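Local coordinates for protein catechol 2,3-dioxygenase (Pseudomonas sp. KL28, PDB 3HPY) that probably catalyses the iron-dependent extradiol ring cleavage of catechol with dioxygen, giving 2-hydroxy-6-oxohexa-2,4-dienoate in the breakdown of aromatic hydrocarbons, at residues G10-R15 with D67-K72; R42-C47 with C55-E60. One frame throughout, in Å; residues are numbered along the deposited sequence.

Contact 1: residues G10-R15 with D67-K72; sequences GHAQVR and DFFGFK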
loop_
_atom_site.group_PDB
_atom_site.type_symbol
_atom_site.label_atom_id
_atom_site.label_comp_id
_atom_site.label_asym_id
_atom_site.label_seq_id
_atom_site.Cartn_x
_atom_site.Cartn_y
_atom_site.Cartn_z
ATOM N N GLY C 10 -20.329 20.431 3.798
ATOM C CA GLY C 10 -19.884 21.495 2.911
ATOM C C GLY C 10 -18.727 22.333 3.427
ATOM O O GLY C 10 -17.841 22.707 2.662
ATOM N N HIS C 11 -18.724 22.629 4.722
ATOM C CA HIS C 11 -17.655 23.435 5.284
ATOM C C HIS C 11 -17.637 23.446 6.810
ATOM O O HIS C 11 -18.655 23.193 7.462
ATOM C CB HIS C 11 -17.768 24.871 4.741
ATOM C CG HIS C 11 -19.064 25.549 5.071
ATOM N ND1 HIS C 11 -19.660 26.465 4.228
ATOM C CD2 HIS C 11 -19.860 25.475 6.164
ATOM C CE1 HIS C 11 -20.766 26.921 4.789
ATOM N NE2 HIS C 11 -20.910 26.336 5.964
ATOM N N ALA C 12 -16.468 23.725 7.377
ATOM C CA ALA C 12 -16.326 23.799 8.825
ATOM C C ALA C 12 -15.687 25.136 9.199
ATOM O O ALA C 12 -14.564 25.419 8.790
ATOM C CB ALA C 12 -15.460 22.653 9.328
ATOM N N GLN C 13 -16.396 25.969 9.955
ATOM C CA GLN C 13 -15.819 27.246 10.366
ATOM C C GLN C 13 -15.174 27.038 11.729
ATOM O O GLN C 13 -15.867 26.848 12.731
ATOM C CB GLN C 13 -16.886 28.341 10.458
ATOM C CG GLN C 13 -16.335 29.685 10.953
ATOM C CD GLN C 13 -15.954 30.628 9.827
ATOM O OE1 GLN C 13 -16.796 31.361 9.302
ATOM N NE2 GLN C 13 -14.681 30.610 9.444
ATOM N N VAL C 14 -13.844 27.066 11.747
ATOM C CA VAL C 14 -13.066 26.850 12.962
ATOM C C VAL C 14 -12.233 28.090 13.290
ATOM O O VAL C 14 -11.734 28.779 12.398
ATOM C CB VAL C 14 -12.123 25.621 12.795
ATOM C CG1 VAL C 14 -11.251 25.444 14.034
ATOM C CG2 VAL C 14 -12.946 24.367 12.562
ATOM N N ARG C 15 -12.091 28.359 14.580
ATOM C CA ARG C 15 -11.337 29.509 15.053
ATOM C C ARG C 15 -9.976 29.115 15.626
ATOM O O ARG C 15 -9.862 28.146 16.364
ATOM C CB ARG C 15 -12.161 30.248 16.107
ATOM C CG ARG C 15 -12.964 29.336 17.028
ATOM C CD ARG C 15 -13.669 30.154 18.103
ATOM N NE ARG C 15 -14.168 29.340 19.209
ATOM C CZ ARG C 15 -15.330 28.695 19.211
ATOM N NH1 ARG C 15 -16.140 28.761 18.161
ATOM N NH2 ARG C 15 -15.680 27.977 20.270
ATOM N N ASP C 67 -17.183 27.231 15.050
ATOM C CA ASP C 67 -18.286 28.186 15.056
ATOM C C ASP C 67 -19.511 27.461 14.511
ATOM O O ASP C 67 -20.573 27.448 15.131
ATOM C CB ASP C 67 -17.979 29.403 14.176
ATOM C CG ASP C 67 -16.821 30.235 14.706
ATOM O OD1 ASP C 67 -16.676 30.330 15.943
ATOM O OD2 ASP C 67 -16.064 30.808 13.886
ATOM N N PHE C 68 -19.350 26.835 13.352
ATOM C CA PHE C 68 -20.455 26.120 12.733
ATOM C C PHE C 68 -19.996 25.105 11.691
ATOM O O PHE C 68 -18.863 25.155 11.210
ATOM C CB PHE C 68 -21.429 27.128 12.109
ATOM C CG PHE C 68 -20.796 28.056 11.122
ATOM C CD1 PHE C 68 -20.644 27.681 9.789
ATOM C CD2 PHE C 68 -20.357 29.318 11.523
ATOM C CE1 PHE C 68 -20.066 28.548 8.861
ATOM C CE2 PHE C 68 -19.774 30.197 10.604
ATOM C CZ PHE C 68 -19.628 29.810 9.265
ATOM N N PHE C 69 -20.889 24.181 11.358
ATOM C CA PHE C 69 -20.609 23.130 10.388
ATOM C C PHE C 69 -21.749 23.085 9.375
ATOM O O PHE C 69 -22.903 22.878 9.744
ATOM C CB PHE C 69 -20.498 21.789 11.113
ATOM C CG PHE C 69 -19.933 20.685 10.267
ATOM C CD1 PHE C 69 -20.739 19.643 9.833
ATOM C CD2 PHE C 69 -18.585 20.685 9.915
ATOM C CE1 PHE C 69 -20.215 18.611 9.060
ATOM C CE2 PHE C 69 -18.054 19.661 9.146
ATOM C CZ PHE C 69 -18.873 18.620 8.718
ATOM N N GLY C 70 -21.423 23.265 8.100
ATOM C CA GLY C 70 -22.454 23.266 7.079
ATOM C C GLY C 70 -22.510 22.072 6.142
ATOM O O GLY C 70 -21.519 21.376 5.942
ATOM N N PHE C 71 -23.687 21.859 5.562
ATOM C CA PHE C 71 -23.925 20.761 4.628
ATOM C C PHE C 71 -24.522 21.291 3.326
ATOM O O PHE C 71 -25.507 22.032 3.348
ATOM C CB PHE C 71 -24.923 19.771 5.221
ATOM C CG PHE C 71 -24.384 18.946 6.348
ATOM C CD1 PHE C 71 -23.693 17.773 6.088
ATOM C CD2 PHE C 71 -24.626 19.303 7.677
ATOM C CE1 PHE C 71 -23.260 16.963 7.121
ATOM C CE2 PHE C 71 -24.189 18.490 8.725
ATOM C CZ PHE C 71 -23.510 17.322 8.444
ATOM N N LYS C 72 -23.948 20.904 2.190
ATOM C CA LYS C 72 -24.509 21.348 0.921
ATOM C C LYS C 72 -25.690 20.442 0.600
ATOM O O LYS C 72 -25.626 19.239 0.860
ATOM C CB LYS C 72 -23.474 21.270 -0.201
ATOM C CG LYS C 72 -24.034 21.738 -1.532
ATOM C CD LYS C 72 -22.968 21.991 -2.568
ATOM C CE LYS C 72 -23.602 22.409 -3.882
ATOM N NZ LYS C 72 -22.569 22.860 -4.857
#

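Contact 2: residues R42-C47 with C55-E60; sequences RVYFKC and CYIIRE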
loop_
_atom_site.group_PDB
_atom_site.type_symbol
_atom_site.label_atom_id
_atom_site.label_comp_id
_atom_site.label_asym_id
_atom_site.label_seq_id
_atom_site.Cartn_x
_atom_site.Cartn_y
_atom_site.Cartn_z
ATOM N N ARG C 42 -11.308 36.371 7.629
ATOM C CA ARG C 42 -11.420 34.922 7.537
ATOM C C ARG C 42 -10.751 34.453 6.255
ATOM O O ARG C 42 -10.884 35.090 5.211
ATOM C CB ARG C 42 -12.886 34.508 7.526
ATOM C CG ARG C 42 -13.708 35.169 8.599
ATOM C CD ARG C 42 -15.086 35.451 8.058
ATOM N NE ARG C 42 -16.074 34.463 8.471
ATOM C CZ ARG C 42 -17.298 34.386 7.956
ATOM N NH1 ARG C 42 -17.673 35.230 7.003
ATOM N NH2 ARG C 42 -18.158 33.493 8.414
ATOM N N VAL C 43 -10.022 33.345 6.335
ATOM C CA VAL C 43 -9.348 32.804 5.159
ATOM C C VAL C 43 -9.954 31.442 4.826
ATOM O O VAL C 43 -10.100 30.583 5.700
ATOM C CB VAL C 43 -7.822 32.693 5.388
ATOM C CG1 VAL C 43 -7.545 31.923 6.638
ATOM C CG2 VAL C 43 -7.161 32.036 4.198
ATOM N N TYR C 44 -10.323 31.268 3.560
ATOM C CA TYR C 44 -10.963 30.040 3.099
ATOM C C TYR C 44 -10.004 29.040 2.457
ATOM O O TYR C 44 -9.077 29.413 1.727
ATOM C CB TYR C 44 -12.081 30.371 2.098
ATOM C CG TYR C 44 -13.125 31.371 2.579
ATOM C CD1 TYR C 44 -12.784 32.702 2.834
ATOM C CD2 TYR C 44 -14.461 30.993 2.742
ATOM C CE1 TYR C 44 -13.743 33.629 3.233
ATOM C CE2 TYR C 44 -15.433 31.918 3.143
ATOM C CZ TYR C 44 -15.066 33.233 3.386
ATOM O OH TYR C 44 -16.017 34.149 3.778
ATOM N N PHE C 45 -10.264 27.763 2.725
ATOM C CA PHE C 45 -9.465 26.659 2.201
ATOM C C PHE C 45 -10.377 25.578 1.641
ATOM O O PHE C 45 -11.572 25.547 1.935
ATOM C CB PHE C 45 -8.635 26.006 3.308
ATOM C CG PHE C 45 -7.592 26.895 3.914
ATOM C CD1 PHE C 45 -7.862 27.624 5.071
ATOM C CD2 PHE C 45 -6.310 26.944 3.375
ATOM C CE1 PHE C 45 -6.867 28.378 5.684
ATOM C CE2 PHE C 45 -5.310 27.695 3.980
ATOM C CZ PHE C 45 -5.588 28.412 5.137
ATOM N N LYS C 46 -9.792 24.687 0.845
ATOM C CA LYS C 46 -10.503 23.549 0.266
ATOM C C LYS C 46 -9.486 22.441 -0.023
ATOM O O LYS C 46 -8.281 22.699 -0.096
ATOM C CB LYS C 46 -11.204 23.943 -1.034
ATOM C CG LYS C 46 -10.259 24.143 -2.219
ATOM C CD LYS C 46 -11.049 24.463 -3.472
ATOM C CE LYS C 46 -11.629 23.196 -4.096
ATOM N NZ LYS C 46 -10.546 22.427 -4.796
ATOM N N CYS C 47 -9.959 21.209 -0.166
ATOM C CA CYS C 47 -9.060 20.105 -0.481
ATOM C C CYS C 47 -8.791 20.232 -1.974
ATOM O O CYS C 47 -9.687 20.616 -2.728
ATOM C CB CYS C 47 -9.725 18.771 -0.146
ATOM S SG CYS C 47 -9.994 18.529 1.635
ATOM N N CYS C 55 -14.197 24.491 2.013
ATOM C CA CYS C 55 -14.716 23.438 2.885
ATOM C C CYS C 55 -14.163 23.661 4.309
ATOM O O CYS C 55 -14.629 23.066 5.278
ATOM C CB CYS C 55 -14.282 22.059 2.391
ATOM S SG CYS C 55 -12.554 21.646 2.772
ATOM N N TYR C 56 -13.166 24.532 4.422
ATOM C CA TYR C 56 -12.562 24.827 5.718
ATOM C C TYR C 56 -12.185 26.303 5.787
ATOM O O TYR C 56 -11.471 26.820 4.915
ATOM C CB TYR C 56 -11.307 23.979 5.929
ATOM C CG TYR C 56 -10.955 23.760 7.384
ATOM C CD1 TYR C 56 -11.610 22.788 8.141
ATOM C CD2 TYR C 56 -9.950 24.511 8.005
ATOM C CE1 TYR C 56 -11.270 22.559 9.477
ATOM C CE2 TYR C 56 -9.602 24.289 9.343
ATOM C CZ TYR C 56 -10.265 23.307 10.068
ATOM O OH TYR C 56 -9.900 23.053 11.372
ATOM N N ILE C 57 -12.664 26.980 6.826
ATOM C CA ILE C 57 -12.385 28.400 6.998
ATOM C C ILE C 57 -11.969 28.705 8.435
ATOM O O ILE C 57 -12.646 28.311 9.385
ATOM C CB ILE C 57 -13.620 29.278 6.649
ATOM C CG1 ILE C 57 -14.271 28.813 5.341
ATOM C CG2 ILE C 57 -13.176 30.710 6.440
ATOM C CD1 ILE C 57 -15.422 27.853 5.523
ATOM N N ILE C 58 -10.854 29.411 8.590
ATOM C CA ILE C 58 -10.380 29.747 9.919
ATOM C C ILE C 58 -10.548 31.226 10.225
ATOM O O ILE C 58 -10.523 32.075 9.326
ATOM C CB ILE C 58 -8.901 29.344 10.113
ATOM C CG1 ILE C 58 -8.077 29.779 8.905
ATOM C CG2 ILE C 58 -8.805 27.840 10.319
ATOM C CD1 ILE C 58 -6.592 29.685 9.109
ATOM N N ARG C 59 -10.723 31.513 11.510
ATOM C CA ARG C 59 -10.919 32.873 11.996
ATOM C C ARG C 59 -10.205 33.056 13.338
ATOM O O ARG C 59 -10.458 32.307 14.286
ATOM C CB ARG C 59 -12.416 33.137 12.166
ATOM C CG ARG C 59 -12.764 34.470 12.799
ATOM C CD ARG C 59 -14.283 34.660 12.866
ATOM N NE ARG C 59 -14.941 33.739 13.792
ATOM C CZ ARG C 59 -15.086 33.962 15.094
ATOM N NH1 ARG C 59 -14.617 35.082 15.632
ATOM N NH2 ARG C 59 -15.709 33.074 15.858
ATOM N N GLU C 60 -9.322 34.050 13.416
ATOM C CA GLU C 60 -8.580 34.310 14.649
ATOM C C GLU C 60 -9.536 34.746 15.743
ATOM O O GLU C 60 -9.989 35.889 15.762
ATOM C CB GLU C 60 -7.519 35.398 14.438
ATOM C CG GLU C 60 -6.636 35.625 15.666
ATOM C CD GLU C 60 -5.571 36.683 15.457
ATOM O OE1 GLU C 60 -4.719 36.517 14.559
ATOM O OE2 GLU C 60 -5.583 37.686 16.198
#

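Contact 1: residues G10-R15 with D67-K72
The Phe68 ring carries Gln13 CB over the centre of one face: CB stands 3.4 Å from the centroid of the Phe68 ring and 15° off its normal, a CH-pi contact. At the edge of the same ring lies His11 NE2, 3.7 Å from Phe68 CE1, while His11 ND1 is hydrogen-bonded to Lys124 NZ; Arg109 adds a cation-pi contact to Phe68. A first torsion of 56° sets the Phe68 ring between its own backbone N and carbonyl carbon, swung toward the neighbouring strand and under Gln13. Gln13 then bends at CG and sends its amide toward the rim of the ring, almost perpendicular to it; OE1 comes to 3.2 Å from Phe68 CZ and accepts a hydrogen bond from Arg42 NH2. On the other side of the sheet, Ala12 CB meets the edge of Phe69, 3.7 Å from its CD2, and the ring of Phe69 lies about 5 Å from the side chain of the iron ligand His154.

Strands 9-16 and 65-73 are antiparallel neighbours in the mixed sheet of the N-terminal vicinal oxygen chelate module, with a classic bulge toward each end of the pairing. Gly10 and His11 both give their N-H to Gly70 O, from the same face of its carbonyl plane; Gly10 N is the closer to Gly70 O, at 2.6 Å. At the second bulge Asp67 and Phe68 both lie opposite Gln13, and Asp67 N donates to Gln13 O at 2.7 Å. There Arg15 NH1 forms a salt bridge with Asp67 OD1, 2.8 Å away, on the anti side and 34° out of the carboxylate plane. Arg59 makes a second salt bridge to OD1, an arrangement likely to stabilise the ionised aspartate where the chain turns its corner.

Contact 2: residues R42-C47 with C55-E60
Between residues 43-46 and 56-60 the strand axes approach to 4.7 Å at 154°, an antiparallel pair in which Val43 N and O both bond to Ile58 and Phe45 N donates to Tyr56 O at 2.7 Å.

On one face of the sheet, the Tyr44 ring receives Ile57. The methyl CG2 of Ile57 lies over the ring centre, 3.9 Å from the centroid of Tyr44 and 12° off the normal, while the other branch, CG1, comes to 3.4 Å from Tyr44 CD2. Ile57 can offer both branches because CG1 stands anti to its carbonyl carbon (chi1 -45°) and CG2 anti to its backbone N. The phenol OH of Tyr44 lies beyond the contact, hydrogen-bonded to Leu102 N and Asp38.

These strands form a beta hairpin within the N-terminal module of the vicinal oxygen chelate fold, where 56-60 is flanked by 43-46 and by strand 9-16. A classic bulge lies at the Cys55 end of the pairing: Phe45 O accepts from Cys55 N at 2.8 Å, in the carbonyl plane, and from Tyr56 N at 3.1 Å, from above that plane.

On the opposite face the end of Ile58 meets the Phe45 ring at its edge, CD1 lying 3.7 Å from Phe45 CE1, and Val43 runs alongside Ile58, both pointing the same way. Leu19 and Tyr26 of helix 19-29 also touch this face. Tyr56 shares it, yet turns its ring away from the hairpin partner toward Tyr26, whose hydroxyl is hydrogen-bonded to its own. Near the bulge the sulfurs of Cys47 and Cys55 are 4.2 Å apart, a van der Waals contact and no disulfide. At the opposite end Arg42 CA-H makes a bent contact with Ile58 O, while the guanidinium of Arg42 reaches Gln13.

Both contacts are buried antiparallel pairings of one mixed sheet, in which strand 56-60 of contact 2 runs parallel to strand 9-16 of contact 1; Ala12 N to Cys55 O, 2.9 Å, is one bond of that join, and the Gln13 and Arg42 side chains add a polar cross-tie. Contact 1 lies nearer the centre of the chain, its centre about 8 Å away against about 13 Å for contact 2, and its Phe69 comes closer to an iron ligand than any side chain of contact 2. Their chemistry differs: contact 1 has a salt bridge across its strands, whereas contact 2 meets mainly through aliphatic and aromatic side chains, most of its polar side-chain ends bonding outside the hairpin pair.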